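Local coordinates for putative HpcE protein (Mycolicibacterium smegmatis, PDB 6V77) that belongs to the FAH superfamily of metal-binding proteins, carries a zinc ion held by carboxylate side chains, and has a function that is not firmly assigned, at residues L77-H82 / Q207-S212; Q151-R156 / Q273-A278; D157-G162 / S168-H173. All blocks are in the same frame, centred on the assembly; numbering follows the deposited sequence. Where two conformers were deposited one is given.

Contact 1: L77-H82 / Q207-S212; sequences LNYDDH and QHSRTS. With SO4 (sulfate ion), chain O.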
ATOM      1  N   LEU B  77      -9.463  -6.753  14.183  1.00 31.29           N
ATOM      2  CA  LEU B  77      -9.723  -7.282  15.521  1.00 34.47           C
ATOM      3  C   LEU B  77      -8.793  -6.729  16.590  1.00 39.29           C
ATOM      4  O   LEU B  77      -7.954  -7.465  17.119  1.00 45.49           O
ATOM      5  CB  LEU B  77      -9.620  -8.807  15.512  1.00 39.31           C
ATOM      6  CG  LEU B  77     -10.430  -9.496  14.410  1.00 41.56           C
ATOM      7  CD1 LEU B  77     -10.269 -11.000  14.499  1.00 53.66           C
ATOM      8  CD2 LEU B  77     -11.905  -9.100  14.466  1.00 39.24           C
ATOM      9  N   ASN B  78      -8.916  -5.443  16.916  1.00 24.73           N
ATOM     10  CA  ASN B  78      -8.034  -4.827  17.903  1.00 24.60           C
ATOM     11  C   ASN B  78      -8.809  -4.223  19.068  1.00 28.54           C
ATOM     12  O   ASN B  78      -8.266  -3.418  19.824  1.00 27.43           O
ATOM     13  CB  ASN B  78      -7.124  -3.785  17.237  1.00 26.11           C
ATOM     14  CG  ASN B  78      -5.891  -3.473  18.073  1.00 27.72           C
ATOM     15  OD1 ASN B  78      -5.575  -4.195  19.018  1.00 28.71           O
ATOM     16  ND2 ASN B  78      -5.184  -2.403  17.719  1.00 24.78           N
ATOM     17  N   TYR B  79     -10.077  -4.610  19.231  1.00 27.19           N
ATOM     18  CA  TYR B  79     -10.846  -4.391  20.449  1.00 29.96           C
ATOM     19  C   TYR B  79     -11.513  -5.723  20.755  1.00 31.60           C
ATOM     20  O   TYR B  79     -12.018  -6.379  19.839  1.00 29.69           O
ATOM     21  CB  TYR B  79     -11.921  -3.297  20.284  1.00 30.65           C
ATOM     22  CG  TYR B  79     -11.416  -1.877  20.083  1.00 26.22           C
ATOM     23  CD1 TYR B  79     -11.568  -0.919  21.090  1.00 29.87           C
ATOM     24  CD2 TYR B  79     -10.809  -1.486  18.877  1.00 26.29           C
ATOM     25  CE1 TYR B  79     -11.127   0.387  20.918  1.00 28.03           C
ATOM     26  CE2 TYR B  79     -10.348  -0.177  18.698  1.00 25.10           C
ATOM     27  CZ  TYR B  79     -10.521   0.752  19.722  1.00 27.62           C
ATOM     28  OH  TYR B  79     -10.084   2.046  19.557  1.00 25.79           O
ATOM     29  N   ASP B  80     -11.496  -6.142  22.018  1.00 28.63           N
ATOM     30  CA  ASP B  80     -11.954  -7.498  22.317  1.00 29.59           C
ATOM     31  C   ASP B  80     -13.406  -7.697  21.916  1.00 30.98           C
ATOM     32  O   ASP B  80     -13.766  -8.746  21.369  1.00 33.95           O
ATOM     33  CB  ASP B  80     -11.788  -7.825  23.798  1.00 33.97           C
ATOM     34  CG  ASP B  80     -12.022  -9.302  24.086  1.00 52.57           C
ATOM     35  OD1 ASP B  80     -11.528 -10.144  23.297  1.00 47.31           O
ATOM     36  OD2 ASP B  80     -12.699  -9.626  25.089  1.00 61.17           O
ATOM     37  N   ASP B  81     -14.257  -6.708  22.180  1.00 31.00           N
ATOM     38  CA  ASP B  81     -15.673  -6.891  21.897  1.00 31.76           C
ATOM     39  C   ASP B  81     -15.951  -6.888  20.399  1.00 31.46           C
ATOM     40  O   ASP B  81     -16.925  -7.499  19.956  1.00 32.61           O
ATOM     41  CB  ASP B  81     -16.479  -5.818  22.619  1.00 37.09           C
ATOM     42  CG  ASP B  81     -16.349  -5.927  24.125  1.00 53.64           C
ATOM     43  OD1 ASP B  81     -15.968  -7.017  24.612  1.00 51.29           O
ATOM     44  OD2 ASP B  81     -16.622  -4.923  24.818  1.00 64.34           O
ATOM     45  N   HIS B  82     -15.099  -6.234  19.592  1.00 29.40           N
ATOM     46  CA  HIS B  82     -15.262  -6.356  18.148  1.00 28.86           C
ATOM     47  C   HIS B  82     -14.787  -7.722  17.663  1.00 29.18           C
ATOM     48  O   HIS B  82     -15.394  -8.310  16.763  1.00 30.63           O
ATOM     49  CB  HIS B  82     -14.519  -5.247  17.404  1.00 27.67           C
ATOM     50  CG  HIS B  82     -14.576  -5.399  15.913  1.00 27.69           C
ATOM     51  ND1 HIS B  82     -15.770  -5.433  15.220  1.00 28.51           N
ATOM     52  CD2 HIS B  82     -13.598  -5.571  14.988  1.00 28.88           C
ATOM     53  CE1 HIS B  82     -15.524  -5.597  13.931  1.00 34.36           C
ATOM     54  NE2 HIS B  82     -14.215  -5.682  13.763  1.00 30.67           N
ATOM     55  N   GLN B 207     -21.576   2.842  17.631  1.00 27.77           N
ATOM     56  CA  GLN B 207     -20.315   2.493  18.270  1.00 27.16           C
ATOM     57  C   GLN B 207     -19.982   3.547  19.313  1.00 30.82           C
ATOM     58  O   GLN B 207     -20.264   4.730  19.114  1.00 28.10           O
ATOM     59  CB  GLN B 207     -19.177   2.400  17.256  1.00 26.26           C
ATOM     60  CG  GLN B 207     -19.302   1.232  16.271  1.00 26.46           C
ATOM     61  CD  GLN B 207     -18.092   1.150  15.362  1.00 32.00           C
ATOM     62  OE1 GLN B 207     -17.953   1.954  14.437  1.00 25.19           O
ATOM     63  NE2 GLN B 207     -17.188   0.211  15.645  1.00 30.09           N
ATOM     64  N   HIS B 208     -19.397   3.106  20.426  1.00 27.16           N
ATOM     65  CA  HIS B 208     -18.935   4.027  21.463  1.00 26.85           C
ATOM     66  C   HIS B 208     -18.005   3.302  22.418  1.00 26.75           C
ATOM     67  O   HIS B 208     -18.434   2.377  23.116  1.00 28.46           O
ATOM     68  CB  HIS B 208     -20.102   4.632  22.248  1.00 32.20           C
ATOM     69  CG  HIS B 208     -19.660   5.419  23.445  1.00 32.83           C
ATOM     70  ND1 HIS B 208     -19.886   5.000  24.740  1.00 32.19           N
ATOM     71  CD2 HIS B 208     -18.977   6.584  23.538  1.00 32.32           C
ATOM     72  CE1 HIS B 208     -19.377   5.886  25.580  1.00 34.98           C
ATOM     73  NE2 HIS B 208     -18.812   6.852  24.876  1.00 29.11           N
ATOM     74  N   SER B 209     -16.746   3.726  22.472  1.00 26.87           N
ATOM     75  CA  SER B 209     -15.755   3.065  23.304  1.00 30.90           C
ATOM     76  C   SER B 209     -14.632   4.065  23.594  1.00 27.74           C
ATOM     77  O   SER B 209     -14.771   5.267  23.347  1.00 25.08           O
ATOM     78  CB  SER B 209     -15.242   1.798  22.604  1.00 29.66           C
ATOM     79  OG  SER B 209     -14.503   0.984  23.493  1.00 31.97           O
ATOM     80  N   ARG B 210     -13.524   3.568  24.132  1.00 25.03           N
ATOM     81  CA  ARG B 210     -12.322   4.368  24.340  0.51 24.47           C
ATOM     82  C   ARG B 210     -11.123   3.568  23.858  1.00 25.26           C
ATOM     83  O   ARG B 210     -11.100   2.343  23.983  1.00 26.26           O
ATOM     84  CB  ARG B 210     -12.127   4.762  25.823  0.51 25.80           C
ATOM     85  CG  ARG B 210     -13.281   5.586  26.431  0.51 25.60           C
ATOM     86  CD  ARG B 210     -12.906   6.168  27.812  0.51 26.03           C
ATOM     87  NE  ARG B 210     -11.903   7.225  27.708  0.51 28.63           N
ATOM     88  CZ  ARG B 210     -12.186   8.523  27.626  0.51 29.26           C
ATOM     89  NH1 ARG B 210     -11.204   9.413  27.513  0.51 27.01           N
ATOM     90  NH2 ARG B 210     -13.450   8.930  27.645  0.51 26.12           N
ATOM     91  N   THR B 211     -10.124   4.267  23.296  1.00 23.25           N
ATOM     92  CA  THR B 211      -8.969   3.539  22.770  1.00 22.78           C
ATOM     93  C   THR B 211      -8.131   2.883  23.854  1.00 23.22           C
ATOM     94  O   THR B 211      -7.191   2.144  23.516  1.00 26.36           O
ATOM     95  CB  THR B 211      -8.067   4.447  21.937  1.00 25.43           C
ATOM     96  OG1 THR B 211      -7.514   5.467  22.775  1.00 22.51           O
ATOM     97  CG2 THR B 211      -8.852   5.076  20.794  1.00 22.11           C
ATOM     98  N   SER B 212      -8.415   3.148  25.131  1.00 24.16           N
ATOM     99  CA  SER B 212      -7.824   2.352  26.197  1.00 28.26           C
ATOM    100  C   SER B 212      -8.251   0.887  26.113  1.00 28.10           C
ATOM    101  O   SER B 212      -7.629   0.036  26.761  1.00 28.07           O
ATOM    102  CB  SER B 212      -8.198   2.947  27.562  1.00 26.28           C
ATOM    103  OG  SER B 212      -9.602   3.126  27.639  1.00 26.80           O
TER
HETATM  104  S   SO4 O 305     -12.156  -5.924  10.559  0.85 43.76           S
HETATM  105  O1  SO4 O 305     -12.950  -6.444  11.667  0.85 48.99           O
HETATM  106  O2  SO4 O 305     -12.983  -5.714   9.369  0.85 38.42           O
HETATM  107  O3  SO4 O 305     -11.543  -4.643  10.920  0.85 53.76           O
HETATM  108  O4  SO4 O 305     -11.075  -6.863  10.267  0.85 44.99           O
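H82 NE2 gives its N-H to sulfate O1 over 2.6 Å, a short and nearly straight bond with an angle of 163° at the hydrogen. The anion lies at the edge of the imidazole, in its plane, as suits a ring nitrogen that donates outward. On the other side of the ring ND1 is paired with E85, which helps to fix the rotation of the imidazole.

Contact with the segment 207-212 falls instead to Y79, a long flat residue able to bridge the gap to the strand. With CG anti to the carbonyl carbon (chi1 -67°), its ring is carried across to the chain around R210. Its CE1 meets R210 O at 3.6 Å, with that oxygen at the ring edge and close to the ring plane. Further out, the hydroxyl oxygen OH lies 3.5 Å from the T211 methyl CG2, and the two side chains are set at a slant to each other. T211 turns its methyl to the tyrosine while OG1 bonds to L195 N, a division of labour well suited to threonine. S209 OG approaches the ring more loosely, 4.2 Å from CD1.

Y79 also occupies the N-cap position of helix 80-85. The start of that helix is thus joined to the end of strand 204-210, an outer strand of the five-stranded sheet, with the side chain of Y79 about 8 Å from the zinc ion of this FAH-type domain.

Contact 2: Q151-R156 / Q273-A278; sequences QDLSER and QRFVTA. With ZN (zinc ion), chain L; SO4 (sulfate ion), chain O.
The F275 ring meets L153 at its edge: L153 CD1 lies in the ring plane, 3.9 Å from F275 CZ, while L153 CD2 approaches the same CZ atom obliquely, also at 3.9 Å. The two side chains come from opposite directions, and a branched leucine facing an aromatic edge fills this buried interface without any polar bond. Next to them Q273 OE1 lies loosely against L153 CD1, at 4.4 Å, while the amide's main polar partner is V108, outside the two segments.

A second flat group, the R156 guanidinium, has sulfate O2 at its edge and in its plane. R156 NH1 donates to that oxygen over 2.8 Å, although the angle of 136° shows a bent bond. A turn at chi2 (-67°) swings the arginine round, and D119 and E121 hold NE and NH2.

On the strand's other side from L153, D152 OD2 binds the zinc ion at 2.4 Å, with E121, E123 and a water completing its observed ligands. S154 OG donates to D152 O over 2.9 Å from above the carbonyl plane, tying the backbone beside the metal ligand.

Strand 144-155 pairs with strand 118-128 in the larger sheet, whereas F275 belongs to strand 269-277, packed between V111 and L113 of strand 110-113 and L261 of strand 260-265.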
ATOM      1  N   GLN B 151     -12.657   6.331   9.161  1.00 23.28           N
ATOM      2  CA  GLN B 151     -13.618   5.250   8.970  1.00 25.54           C
ATOM      3  C   GLN B 151     -12.919   4.163   8.178  1.00 25.81           C
ATOM      4  O   GLN B 151     -12.259   4.459   7.181  1.00 29.54           O
ATOM      5  CB  GLN B 151     -14.848   5.716   8.202  1.00 28.13           C
ATOM      6  CG  GLN B 151     -15.997   6.197   9.093  1.00 33.12           C
ATOM      7  CD  GLN B 151     -16.688   5.067   9.836  1.00 32.61           C
ATOM      8  OE1 GLN B 151     -16.716   3.925   9.373  1.00 29.98           O
ATOM      9  NE2 GLN B 151     -17.273   5.389  10.998  1.00 30.71           N
ATOM     10  N   ASP B 152     -13.033   2.918   8.624  1.00 25.38           N
ATOM     11  CA  ASP B 152     -12.627   1.788   7.783  1.00 23.60           C
ATOM     12  C   ASP B 152     -13.894   1.165   7.205  1.00 23.89           C
ATOM     13  O   ASP B 152     -14.375   0.129   7.661  1.00 24.79           O
ATOM     14  CB  ASP B 152     -11.806   0.771   8.570  1.00 27.05           C
ATOM     15  CG  ASP B 152     -11.375  -0.406   7.722  1.00 25.34           C
ATOM     16  OD1 ASP B 152     -11.496  -0.334   6.476  1.00 25.02           O
ATOM     17  OD2 ASP B 152     -10.896  -1.409   8.275  1.00 27.73           O
ATOM     18  N   LEU B 153     -14.450   1.824   6.185  1.00 23.24           N
ATOM     19  CA  LEU B 153     -15.665   1.309   5.561  1.00 24.04           C
ATOM     20  C   LEU B 153     -15.330   0.006   4.854  1.00 24.87           C
ATOM     21  O   LEU B 153     -14.267  -0.122   4.248  1.00 23.91           O
ATOM     22  CB  LEU B 153     -16.243   2.326   4.579  1.00 24.86           C
ATOM     23  CG  LEU B 153     -16.658   3.629   5.264  1.00 26.72           C
ATOM     24  CD1 LEU B 153     -16.968   4.716   4.250  1.00 26.04           C
ATOM     25  CD2 LEU B 153     -17.901   3.339   6.098  1.00 31.88           C
ATOM     26  N   SER B 154     -16.238  -0.962   4.942  1.00 25.11           N
ATOM     27  CA  SER B 154     -15.925  -2.343   4.582  1.00 25.49           C
ATOM     28  C   SER B 154     -17.099  -2.961   3.848  1.00 26.51           C
ATOM     29  O   SER B 154     -18.190  -3.055   4.415  1.00 30.40           O
ATOM     30  CB  SER B 154     -15.606  -3.169   5.838  1.00 29.62           C
ATOM     31  OG  SER B 154     -14.601  -2.533   6.644  1.00 26.99           O
ATOM     32  N   GLU B 155     -16.871  -3.443   2.627  1.00 26.79           N
ATOM     33  CA  GLU B 155     -17.897  -4.212   1.925  1.00 27.89           C
ATOM     34  C   GLU B 155     -17.738  -5.669   2.363  1.00 34.75           C
ATOM     35  O   GLU B 155     -16.854  -6.383   1.885  1.00 30.12           O
ATOM     36  CB  GLU B 155     -17.774  -4.021   0.412  1.00 28.06           C
ATOM     37  CG  GLU B 155     -19.032  -4.415  -0.337  1.00 31.20           C
ATOM     38  CD  GLU B 155     -19.223  -5.899  -0.309  1.00 36.12           C
ATOM     39  OE1 GLU B 155     -18.439  -6.597  -0.986  1.00 32.95           O
ATOM     40  OE2 GLU B 155     -20.104  -6.369   0.432  1.00 31.41           O
ATOM     41  N   ARG B 156     -18.619  -6.129   3.269  1.00 29.85           N
ATOM     42  CA  ARG B 156     -18.358  -7.393   3.957  1.00 32.03           C
ATOM     43  C   ARG B 156     -18.458  -8.605   3.039  1.00 30.44           C
ATOM     44  O   ARG B 156     -17.833  -9.631   3.330  1.00 33.75           O
ATOM     45  CB  ARG B 156     -19.311  -7.575   5.134  1.00 30.04           C
ATOM     46  CG  ARG B 156     -19.191  -6.473   6.169  1.00 29.22           C
ATOM     47  CD  ARG B 156     -17.834  -6.507   6.902  1.00 28.32           C
ATOM     48  NE  ARG B 156     -17.940  -5.714   8.127  1.00 31.56           N
ATOM     49  CZ  ARG B 156     -16.915  -5.274   8.850  1.00 31.04           C
ATOM     50  NH1 ARG B 156     -15.653  -5.523   8.486  1.00 28.75           N
ATOM     51  NH2 ARG B 156     -17.161  -4.564   9.947  1.00 28.39           N
ATOM     52  N   GLN B 273     -21.099  11.707   7.073  1.00 25.43           N
ATOM     53  CA  GLN B 273     -21.151  11.318   5.670  1.00 25.96           C
ATOM     54  C   GLN B 273     -22.507  10.711   5.362  1.00 32.49           C
ATOM     55  O   GLN B 273     -23.053   9.967   6.177  1.00 30.52           O
ATOM     56  CB  GLN B 273     -20.061  10.305   5.334  1.00 25.11           C
ATOM     57  CG  GLN B 273     -18.685  10.828   5.645  1.00 28.32           C
ATOM     58  CD  GLN B 273     -17.626   9.869   5.192  1.00 33.11           C
ATOM     59  OE1 GLN B 273     -17.473   8.794   5.770  1.00 37.66           O
ATOM     60  NE2 GLN B 273     -16.927  10.219   4.109  1.00 25.72           N
ATOM     61  N   ARG B 274     -23.036  11.011   4.174  1.00 27.34           N
ATOM     62  CA  ARG B 274     -24.289  10.431   3.710  1.00 28.30           C
ATOM     63  C   ARG B 274     -24.005   9.397   2.626  1.00 34.90           C
ATOM     64  O   ARG B 274     -23.167   9.621   1.747  1.00 32.98           O
ATOM     65  CB  ARG B 274     -25.230  11.519   3.179  1.00 35.47           C
ATOM     66  N   PHE B 275     -24.705   8.268   2.683  1.00 28.81           N
ATOM     67  CA  PHE B 275     -24.484   7.165   1.755  1.00 29.04           C
ATOM     68  C   PHE B 275     -25.563   7.119   0.688  1.00 35.44           C
ATOM     69  O   PHE B 275     -26.751   7.286   0.988  1.00 35.64           O
ATOM     70  CB  PHE B 275     -24.409   5.851   2.522  1.00 28.64           C
ATOM     71  CG  PHE B 275     -23.147   5.738   3.314  1.00 27.50           C
ATOM     72  CD1 PHE B 275     -22.056   5.069   2.791  1.00 27.79           C
ATOM     73  CD2 PHE B 275     -23.022   6.389   4.537  1.00 32.46           C
ATOM     74  CE1 PHE B 275     -20.854   5.017   3.510  1.00 29.71           C
ATOM     75  CE2 PHE B 275     -21.840   6.330   5.249  1.00 31.52           C
ATOM     76  CZ  PHE B 275     -20.764   5.641   4.734  1.00 32.79           C
ATOM     77  N   VAL B 276     -25.142   6.884  -0.563  1.00 33.53           N
ATOM     78  CA  VAL B 276     -26.039   6.846  -1.721  1.00 33.11           C
ATOM     79  C   VAL B 276     -25.643   5.675  -2.623  1.00 37.58           C
ATOM     80  O   VAL B 276     -24.490   5.247  -2.631  1.00 40.30           O
ATOM     81  CB  VAL B 276     -25.986   8.186  -2.499  1.00 42.39           C
ATOM     82  CG1 VAL B 276     -26.249   9.367  -1.573  1.00 44.50           C
ATOM     83  CG2 VAL B 276     -24.627   8.374  -3.148  1.00 44.62           C
ATOM     84  N   THR B 277     -26.595   5.134  -3.391  1.00 46.40           N
ATOM     85  CA  THR B 277     -26.202   4.079  -4.319  1.00 52.94           C
ATOM     86  C   THR B 277     -25.986   4.660  -5.713  1.00 54.90           C
ATOM     87  O   THR B 277     -26.154   5.856  -5.952  1.00 53.79           O
ATOM     88  CB  THR B 277     -27.215   2.926  -4.371  1.00 60.86           C
ATOM     89  OG1 THR B 277     -28.535   3.437  -4.583  1.00 61.36           O
ATOM     90  CG2 THR B 277     -27.156   2.077  -3.093  1.00 52.89           C
ATOM     91  N   ALA B 278     -25.596   3.792  -6.647  1.00 70.46           N
ATOM     92  CA  ALA B 278     -25.367   4.194  -8.031  1.00 74.13           C
ATOM     93  C   ALA B 278     -26.650   4.295  -8.848  1.00 75.49           C
ATOM     94  O   ALA B 278     -26.576   4.646 -10.031  1.00 78.70           O
ATOM     95  CB  ALA B 278     -24.404   3.221  -8.713  1.00 76.12           C
TER
HETATM   96 ZN    ZN L 302     -10.927  -1.867  10.611  0.60 48.61          ZN
HETATM   97  S   SO4 O 305     -12.156  -5.924  10.559  0.85 43.76           S
HETATM   98  O1  SO4 O 305     -12.950  -6.444  11.667  0.85 48.99           O
HETATM   99  O2  SO4 O 305     -12.983  -5.714   9.369  0.85 38.42           O
HETATM  100  O3  SO4 O 305     -11.543  -4.643  10.920  0.85 53.76           O
HETATM  101  O4  SO4 O 305     -11.075  -6.863  10.267  0.85 44.99           O
HETATM  102  O   HOH W   1      -8.812  -1.503  10.495  1.00 27.57           O

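Contact 3: D157-G162 / S168-H173; sequences DLQLAG and SLAKSH. With EDO (1,2-ethanediol), chain K; SO4 (sulfate ion), chain O.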
ATOM      1  N   ASP B 157     -19.255  -8.538   1.964  1.00 31.12           N
ATOM      2  CA  ASP B 157     -19.380  -9.702   1.085  1.00 32.15           C
ATOM      3  C   ASP B 157     -18.031 -10.040   0.458  1.00 36.47           C
ATOM      4  O   ASP B 157     -17.553 -11.178   0.549  1.00 33.99           O
ATOM      5  CB  ASP B 157     -20.423  -9.464  -0.019  1.00 32.97           C
ATOM      6  CG  ASP B 157     -21.831  -9.278   0.515  1.00 41.81           C
ATOM      7  OD1 ASP B 157     -22.072  -9.547   1.714  1.00 41.67           O
ATOM      8  OD2 ASP B 157     -22.701  -8.855  -0.282  1.00 41.29           O
ATOM      9  N   LEU B 158     -17.413  -9.056  -0.191  1.00 30.79           N
ATOM     10  CA  LEU B 158     -16.083  -9.257  -0.769  1.00 32.71           C
ATOM     11  C   LEU B 158     -15.058  -9.572   0.310  1.00 35.01           C
ATOM     12  O   LEU B 158     -14.146 -10.382   0.095  1.00 40.57           O
ATOM     13  CB  LEU B 158     -15.663  -8.010  -1.544  1.00 29.49           C
ATOM     14  CG  LEU B 158     -14.297  -8.029  -2.249  1.00 36.99           C
ATOM     15  CD1 LEU B 158     -14.243  -9.182  -3.232  1.00 44.84           C
ATOM     16  CD2 LEU B 158     -14.032  -6.708  -2.959  1.00 35.10           C
ATOM     17  N   GLN B 159     -15.175  -8.925   1.473  1.00 30.86           N
ATOM     18  CA  GLN B 159     -14.156  -9.071   2.510  1.00 30.01           C
ATOM     19  C   GLN B 159     -14.013 -10.518   2.956  1.00 33.58           C
ATOM     20  O   GLN B 159     -12.904 -10.980   3.244  1.00 34.37           O
ATOM     21  CB  GLN B 159     -14.487  -8.194   3.722  1.00 29.43           C
ATOM     22  CG  GLN B 159     -13.342  -8.188   4.746  1.00 27.71           C
ATOM     23  CD  GLN B 159     -13.712  -7.512   6.066  1.00 30.74           C
ATOM     24  OE1 GLN B 159     -14.597  -6.654   6.117  1.00 30.98           O
ATOM     25  NE2 GLN B 159     -13.017  -7.894   7.136  1.00 31.15           N
ATOM     26  N   LEU B 160     -15.124 -11.245   3.029  1.00 30.23           N
ATOM     27  CA  LEU B 160     -15.138 -12.583   3.601  1.00 34.89           C
ATOM     28  C   LEU B 160     -15.282 -13.694   2.574  1.00 35.39           C
ATOM     29  O   LEU B 160     -15.337 -14.867   2.958  1.00 40.75           O
ATOM     30  CB  LEU B 160     -16.265 -12.680   4.631  1.00 38.60           C
ATOM     31  CG  LEU B 160     -16.144 -11.589   5.691  1.00 38.06           C
ATOM     32  CD1 LEU B 160     -17.316 -11.631   6.666  1.00 49.64           C
ATOM     33  CD2 LEU B 160     -14.848 -11.760   6.428  1.00 41.32           C
ATOM     34  N   ALA B 161     -15.328 -13.373   1.283  1.00 37.11           N
ATOM     35  CA  ALA B 161     -15.633 -14.383   0.281  1.00 39.72           C
ATOM     36  C   ALA B 161     -14.384 -15.143  -0.159  1.00 38.23           C
ATOM     37  O   ALA B 161     -13.253 -14.675  -0.018  1.00 41.92           O
ATOM     38  CB  ALA B 161     -16.296 -13.745  -0.943  1.00 41.41           C
ATOM     39  N   GLY B 162     -14.614 -16.340  -0.702  1.00 41.45           N
ATOM     40  CA  GLY B 162     -13.579 -17.105  -1.365  1.00 39.60           C
ATOM     41  C   GLY B 162     -12.617 -17.768  -0.400  1.00 36.94           C
ATOM     42  O   GLY B 162     -12.661 -17.546   0.816  1.00 39.18           O
ATOM     43  N   SER B 168      -8.197  -6.417   2.185  1.00 24.28           N
ATOM     44  CA  SER B 168      -7.838  -5.059   1.774  1.00 23.58           C
ATOM     45  C   SER B 168      -8.789  -4.506   0.717  1.00 23.89           C
ATOM     46  O   SER B 168      -9.212  -3.351   0.804  1.00 24.42           O
ATOM     47  CB  SER B 168      -6.401  -5.025   1.241  1.00 23.22           C
ATOM     48  OG  SER B 168      -5.498  -5.434   2.244  1.00 23.61           O
ATOM     49  N   LEU B 169      -9.080  -5.288  -0.317  1.00 24.62           N
ATOM     50  CA  LEU B 169      -9.807  -4.749  -1.463  1.00 24.96           C
ATOM     51  C   LEU B 169     -11.210  -4.303  -1.067  1.00 25.22           C
ATOM     52  O   LEU B 169     -11.660  -3.222  -1.470  1.00 25.87           O
ATOM     53  CB  LEU B 169      -9.869  -5.795  -2.581  1.00 28.89           C
ATOM     54  CG  LEU B 169      -9.992  -5.228  -3.992  1.00 34.84           C
ATOM     55  CD1 LEU B 169      -8.805  -4.338  -4.340  1.00 28.71           C
ATOM     56  CD2 LEU B 169     -10.175  -6.355  -5.026  1.00 34.29           C
ATOM     57  N   ALA B 170     -11.891  -5.098  -0.237  1.00 25.66           N
ATOM     58  CA  ALA B 170     -13.229  -4.755   0.248  1.00 26.66           C
ATOM     59  C   ALA B 170     -13.265  -3.468   1.055  1.00 25.24           C
ATOM     60  O   ALA B 170     -14.347  -2.876   1.227  1.00 25.48           O
ATOM     61  CB  ALA B 170     -13.769  -5.883   1.120  1.00 30.40           C
ATOM     62  N   LYS B 171     -12.120  -3.050   1.590  1.00 24.42           N
ATOM     63  CA  LYS B 171     -11.986  -1.832   2.370  1.00 23.74           C
ATOM     64  C   LYS B 171     -11.358  -0.705   1.568  1.00 23.25           C
ATOM     65  O   LYS B 171     -10.971   0.309   2.150  1.00 22.73           O
ATOM     66  CB  LYS B 171     -11.176  -2.119   3.629  1.00 23.28           C
ATOM     67  CG  LYS B 171     -11.880  -3.143   4.546  1.00 24.58           C
ATOM     68  CD  LYS B 171     -10.875  -3.714   5.534  1.00 24.83           C
ATOM     69  CE  LYS B 171     -11.531  -4.567   6.602  1.00 26.97           C
ATOM     70  NZ  LYS B 171     -12.292  -3.716   7.584  1.00 27.49           N
ATOM     71  N   SER B 172     -11.304  -0.844   0.231  1.00 23.58           N
ATOM     72  CA  SER B 172     -10.598   0.112  -0.617  1.00 23.22           C
ATOM     73  C   SER B 172     -11.446   0.592  -1.783  1.00 23.77           C
ATOM     74  O   SER B 172     -10.901   1.071  -2.784  1.00 23.73           O
ATOM     75  CB  SER B 172      -9.284  -0.487  -1.141  1.00 23.05           C
ATOM     76  OG  SER B 172      -8.460  -0.835  -0.054  1.00 22.58           O
ATOM     77  N   HIS B 173     -12.774   0.432  -1.707  1.00 24.36           N
ATOM     78  CA  HIS B 173     -13.631   1.084  -2.677  1.00 24.88           C
ATOM     79  C   HIS B 173     -13.441   2.592  -2.606  1.00 24.41           C
ATOM     80  O   HIS B 173     -12.917   3.123  -1.631  1.00 23.86           O
ATOM     81  CB  HIS B 173     -15.101   0.755  -2.403  1.00 25.60           C
ATOM     82  CG  HIS B 173     -15.479  -0.643  -2.766  1.00 26.34           C
ATOM     83  ND1 HIS B 173     -16.020  -0.970  -3.992  1.00 27.64           N
ATOM     84  CD2 HIS B 173     -15.421  -1.795  -2.058  1.00 27.66           C
ATOM     85  CE1 HIS B 173     -16.278  -2.266  -4.025  1.00 32.81           C
ATOM     86  NE2 HIS B 173     -15.930  -2.790  -2.862  1.00 31.07           N
TER
HETATM   87  C1  EDO K 301     -16.503   1.018  -7.353  1.00 50.87           C
HETATM   88  O1  EDO K 301     -16.890  -0.004  -6.418  1.00 49.07           O
HETATM   89  C2  EDO K 301     -15.597   2.071  -6.704  1.00 42.19           C
HETATM   90  O2  EDO K 301     -14.779   1.446  -5.703  1.00 22.61           O
HETATM   91  S   SO4 O 305     -12.156  -5.924  10.559  0.85 43.76           S
HETATM   92  O1  SO4 O 305     -12.950  -6.444  11.667  0.85 48.99           O
HETATM   93  O2  SO4 O 305     -12.983  -5.714   9.369  0.85 38.42           O
HETATM   94  O3  SO4 O 305     -11.543  -4.643  10.920  0.85 53.76           O
HETATM   95  O4  SO4 O 305     -11.075  -6.863  10.267  0.85 44.99           O
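L158 lies over A170, its CB 3.9 Å from A170 CB and its CD2 3.8 Å from A170 N. CG stands anti to the leucine's own backbone nitrogen (chi1 -179°), which sends the branched end along the 168-173 loop, where CD2 also reaches L169 CB at 4.3 Å and slants toward the H173 ring. The small methyl of A170 suits a place where the helix backbone comes close: Q159 N lies 3.4 Å from A170 CB. Y224 of the second subunit packs on both L158 and L169, so this apolar patch continues into the dimer interface.

The polar half of the contact lies at the long side chains. Q159 is extended beyond CG and crosses K171 at a slant, its NE2 3.7 Å from K171 CE. Both then converge on one sulfate oxygen, O2: Q159 NE2 donates over 3.1 Å, and K171 NZ, brought round by a bend at chi4 (-72°), over 2.8 Å. Q159 OE1 accepts from R156 NH1, which fixes which way the amide faces.

Within the loop, S168 O accepts from S172 OG and from K171 N on opposite faces of its plane, holding the turn that presents the lysine. K171 NZ also bonds to D152 OD2 and S154 OG, so one amine links the zinc-binding carboxylate to the anion, consistent with a pocket that accepts an anionic group.

Each of the three contacts has a segment that reaches the same sulfate, but they differ in depth and chemistry. Contact 1 is partly buried, a tyrosine meeting backbone and a methyl at an outer strand; contact 2 is buried and apolar between two sheets; contact 3 is buried too, yet mixes apolar packing with polar side chains that bind the anion, and borders the second subunit. Contacts 2 and 3 touch directly, strand 144-155 running straight into helix 156-160. Contacts 1 and 2 share the five-stranded sheet, at strands 204-210 and 269-277, with centres about 20 Å apart. Contact 3 is nested within the chain loops closed by each of the others.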